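Long-range contact in alpha-L-rhamnosidase (Aspergillus terreus, PDB 6GSZ), which probably hydrolyses terminal non-reducing alpha-L-rhamnose residues from alpha-L-rhamnosides, as a calcium-binding glycoside hydrolase: residues 311-319 with 330-341. Sequence-based numbering, arbitrary orientation. Where two conformers were deposited one is given.
Sequences RVAEHKLAN and LDFGQNLVGWLR. With 1PE (pentaethylene glycol), chain B.
Leu317 lies over one face of the Phe332 ring, its CD1 methyl 4.2 Å from the ring centroid and 21° off the normal, a CH-pi contact. With CG anti to the backbone N (chi1 -179°), the leucine branch lies so that the same methyl also reaches CB of Leu330, whose side chain it crosses at about a right angle. Val401 and Ala419 pack on Phe332 as well, so a flat, wholly apolar ring suits this buried place between two sheets. His315, two residues earlier than Leu317, packs on the corner that follows Phe332. Its ring presents an edge to the backbone O of Phe332, with CD2 3.1 Å away, while its CB meets CD2 of Leu336 at 3.6 Å; Gln334 offers only its CB to the imidazole, ring and amide planes standing 79° apart, and sends its amide away to the carbonyls of Asn335 and Thr736.

Beyond Leu317 the backbones pair. Asp331 O takes two N-H groups, from Ala318 N at 2.8 Å and Asn319 N at 3.1 Å, and Asp331 N returns a bond to Asn319 O. The carboxylate of Asp331 turns back on its own chain, OD1 accepting from Gly333 N in an Asx turn and pairing with Arg399, while OD2 reaches Asn319 ND2 through a water. Gly333 suits the corner with its positive phi.

At the far end the long, flexible Arg311 and Arg341 meet a pentaethylene glycol, probably from the crystallisation liquor: Arg311 NH2 donates to OH4 and OH5, Arg341 NH2 only weakly to OH4, and Arg311 also salt-bridges Glu390. Glu314 OE2 is hydrogen-bonded to Thr418 OG1; its OE1, 4.1 Å from Arg341 NH1, lies out of the guanidinium plane, so charge alone links them.

Ala318 and Asn319, consecutive residues facing Asp331, form a classic beta bulge where the chain passes between sheets of the concanavalin-like beta domain.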
# COMPACT_ATOMS: atom_id res chain seq x y z
N ARG A 311 7.38 -8.27 9.26
CA ARG A 311 8.19 -9.23 8.59
C ARG A 311 7.22 -10.30 8.05
O ARG A 311 6.78 -11.17 8.79
CB ARG A 311 9.21 -9.84 9.54
CG ARG A 311 10.14 -8.83 10.23
CD ARG A 311 10.74 -9.37 11.52
NE ARG A 311 11.76 -10.40 11.31
CZ ARG A 311 11.59 -11.72 11.48
NH1 ARG A 311 10.38 -12.20 11.83
NH2 ARG A 311 12.63 -12.53 11.29
N VAL A 312 6.85 -10.15 6.78
CA VAL A 312 5.75 -10.92 6.24
C VAL A 312 6.22 -12.31 5.80
O VAL A 312 5.45 -13.29 5.91
CB VAL A 312 5.06 -10.15 5.10
CG1 VAL A 312 3.99 -10.93 4.41
CG2 VAL A 312 4.44 -8.89 5.66
N ALA A 313 7.46 -12.42 5.29
CA ALA A 313 7.98 -13.68 4.78
C ALA A 313 9.50 -13.67 4.83
O ALA A 313 10.12 -12.65 4.91
CB ALA A 313 7.51 -13.89 3.35
N GLU A 314 10.05 -14.87 4.75
CA GLU A 314 11.42 -15.14 4.44
C GLU A 314 11.57 -15.33 2.93
O GLU A 314 10.64 -15.88 2.28
CB GLU A 314 11.81 -16.44 5.15
CG GLU A 314 13.27 -16.73 5.05
CD GLU A 314 13.77 -17.98 5.75
OE1 GLU A 314 13.06 -18.52 6.62
OE2 GLU A 314 14.90 -18.40 5.43
N HIS A 315 12.71 -14.95 2.38
CA HIS A 315 13.05 -15.29 1.00
C HIS A 315 14.47 -15.85 1.00
O HIS A 315 15.42 -15.17 1.39
CB HIS A 315 12.91 -14.11 0.06
CG HIS A 315 12.76 -14.51 -1.35
ND1 HIS A 315 11.52 -14.72 -1.92
CD2 HIS A 315 13.67 -14.79 -2.30
CE1 HIS A 315 11.68 -15.11 -3.17
NE2 HIS A 315 12.99 -15.16 -3.44
N LYS A 316 14.59 -17.11 0.57
CA LYS A 316 15.87 -17.82 0.69
C LYS A 316 16.89 -17.33 -0.33
O LYS A 316 16.56 -16.88 -1.43
CB LYS A 316 15.63 -19.32 0.56
CG LYS A 316 14.93 -19.91 1.77
CD LYS A 316 14.77 -21.42 1.75
CE LYS A 316 13.85 -21.92 2.84
NZ LYS A 316 13.64 -23.39 2.75
N LEU A 317 18.16 -17.46 0.06
CA LEU A 317 19.27 -17.23 -0.80
C LEU A 317 19.18 -18.20 -1.98
O LEU A 317 18.95 -19.39 -1.78
CB LEU A 317 20.54 -17.44 0.04
CG LEU A 317 21.88 -17.24 -0.62
CD1 LEU A 317 22.12 -15.78 -0.94
CD2 LEU A 317 22.95 -17.77 0.30
N ALA A 318 19.37 -17.68 -3.19
CA ALA A 318 19.34 -18.49 -4.41
C ALA A 318 20.75 -18.88 -4.88
O ALA A 318 20.92 -19.92 -5.47
CB ALA A 318 18.60 -17.77 -5.49
N ASN A 319 21.74 -18.01 -4.67
CA ASN A 319 23.07 -18.25 -5.19
C ASN A 319 24.05 -17.30 -4.49
O ASN A 319 23.68 -16.21 -4.06
CB ASN A 319 23.11 -18.05 -6.71
CG ASN A 319 24.32 -18.65 -7.38
OD1 ASN A 319 24.93 -19.57 -6.84
ND2 ASN A 319 24.72 -18.10 -8.52
N LEU A 330 25.70 -12.16 -2.88
CA LEU A 330 24.47 -12.91 -2.68
C LEU A 330 23.46 -12.52 -3.76
O LEU A 330 23.32 -11.35 -4.10
CB LEU A 330 23.89 -12.56 -1.31
CG LEU A 330 24.82 -12.64 -0.10
CD1 LEU A 330 24.04 -12.37 1.16
CD2 LEU A 330 25.53 -13.99 -0.04
N ASP A 331 22.75 -13.54 -4.25
CA ASP A 331 21.61 -13.38 -5.15
C ASP A 331 20.41 -14.04 -4.48
O ASP A 331 20.40 -15.26 -4.26
CB ASP A 331 21.96 -13.96 -6.54
CG ASP A 331 20.82 -13.91 -7.54
OD1 ASP A 331 19.80 -13.27 -7.22
OD2 ASP A 331 20.98 -14.48 -8.67
N PHE A 332 19.37 -13.23 -4.20
CA PHE A 332 18.12 -13.76 -3.61
C PHE A 332 17.08 -14.17 -4.68
O PHE A 332 16.01 -14.66 -4.30
CB PHE A 332 17.56 -12.74 -2.62
CG PHE A 332 18.40 -12.80 -1.38
CD1 PHE A 332 18.21 -13.79 -0.44
CD2 PHE A 332 19.44 -11.91 -1.21
CE1 PHE A 332 19.03 -13.86 0.68
CE2 PHE A 332 20.28 -11.98 -0.11
CZ PHE A 332 20.06 -12.95 0.83
N GLY A 333 17.38 -13.96 -5.96
CA GLY A 333 16.49 -14.41 -7.06
C GLY A 333 15.27 -13.54 -7.29
O GLY A 333 14.50 -13.79 -8.24
N GLN A 334 15.09 -12.53 -6.47
CA GLN A 334 13.91 -11.67 -6.45
C GLN A 334 14.38 -10.31 -5.95
O GLN A 334 15.12 -10.28 -4.97
CB GLN A 334 12.84 -12.24 -5.53
CG GLN A 334 11.65 -11.30 -5.32
CD GLN A 334 10.84 -11.03 -6.57
OE1 GLN A 334 10.43 -11.98 -7.27
NE2 GLN A 334 10.59 -9.73 -6.83
N ASN A 335 13.93 -9.24 -6.60
CA ASN A 335 14.13 -7.89 -6.13
C ASN A 335 13.05 -7.64 -5.07
O ASN A 335 11.86 -7.52 -5.40
CB ASN A 335 14.03 -6.90 -7.29
CG ASN A 335 14.41 -5.48 -6.93
OD1 ASN A 335 15.14 -5.27 -5.95
ND2 ASN A 335 14.00 -4.52 -7.74
N LEU A 336 13.47 -7.64 -3.81
CA LEU A 336 12.60 -7.60 -2.67
C LEU A 336 12.90 -6.38 -1.81
O LEU A 336 13.87 -5.65 -2.02
CB LEU A 336 12.67 -8.90 -1.88
CG LEU A 336 14.04 -9.39 -1.44
CD1 LEU A 336 14.41 -8.73 -0.16
CD2 LEU A 336 14.05 -10.90 -1.25
N VAL A 337 12.03 -6.17 -0.84
CA VAL A 337 12.10 -5.02 0.06
C VAL A 337 12.04 -5.51 1.50
O VAL A 337 11.15 -6.26 1.86
CB VAL A 337 10.99 -3.99 -0.23
CG1 VAL A 337 11.04 -2.84 0.76
CG2 VAL A 337 11.15 -3.45 -1.64
N GLY A 338 13.05 -5.12 2.28
CA GLY A 338 13.21 -5.49 3.66
C GLY A 338 14.69 -5.44 4.03
O GLY A 338 15.30 -4.42 3.89
N TRP A 339 15.23 -6.57 4.50
CA TRP A 339 16.59 -6.57 5.03
C TRP A 339 17.06 -8.01 5.18
O TRP A 339 16.32 -8.95 4.90
CB TRP A 339 16.67 -5.81 6.34
CG TRP A 339 15.71 -6.22 7.41
CD1 TRP A 339 15.68 -7.36 8.14
CD2 TRP A 339 14.58 -5.44 7.85
NE1 TRP A 339 14.64 -7.35 9.03
CE2 TRP A 339 13.95 -6.18 8.87
CE3 TRP A 339 14.06 -4.20 7.48
CZ2 TRP A 339 12.89 -5.67 9.58
CZ3 TRP A 339 12.99 -3.70 8.19
CH2 TRP A 339 12.43 -4.43 9.22
N LEU A 340 18.30 -8.17 5.65
CA LEU A 340 18.85 -9.51 5.91
C LEU A 340 18.68 -9.92 7.38
O LEU A 340 18.61 -9.09 8.26
CB LEU A 340 20.35 -9.52 5.61
CG LEU A 340 20.72 -9.21 4.17
CD1 LEU A 340 22.23 -9.19 4.02
CD2 LEU A 340 20.07 -10.23 3.21
N ARG A 341 18.63 -11.23 7.59
CA ARG A 341 18.83 -11.86 8.89
C ARG A 341 20.06 -12.75 8.78
O ARG A 341 20.16 -13.56 7.84
CB ARG A 341 17.62 -12.73 9.30
CG ARG A 341 17.81 -13.44 10.64
CD ARG A 341 16.70 -14.40 11.00
NE ARG A 341 16.79 -15.62 10.21
CZ ARG A 341 15.80 -16.51 10.03
NH1 ARG A 341 16.01 -17.61 9.31
NH2 ARG A 341 14.60 -16.29 10.56
OH2 1PE B . 15.44 -11.48 15.27
C12 1PE B . 14.29 -10.71 14.88
C22 1PE B . 12.96 -11.39 15.21
OH3 1PE B . 13.05 -12.73 14.76
C13 1PE B . 12.02 -14.87 14.35
C23 1PE B . 11.84 -13.45 14.85
OH4 1PE B . 12.79 -15.03 13.14
C14 1PE B . 11.33 -15.65 11.28
C24 1PE B . 12.29 -16.14 12.38
OH5 1PE B . 12.12 -15.46 10.11
C15 1PE B . 10.59 -14.53 8.56
C25 1PE B . 11.52 -15.69 8.87
OH6 1PE B . 9.32 -14.92 9.02
C16 1PE B . 7.07 -14.65 8.79
C26 1PE B . 8.39 -13.93 8.75
OH7 1PE B . 6.71 -14.94 10.13
O HOH W 1 23.09 -15.84 -9.58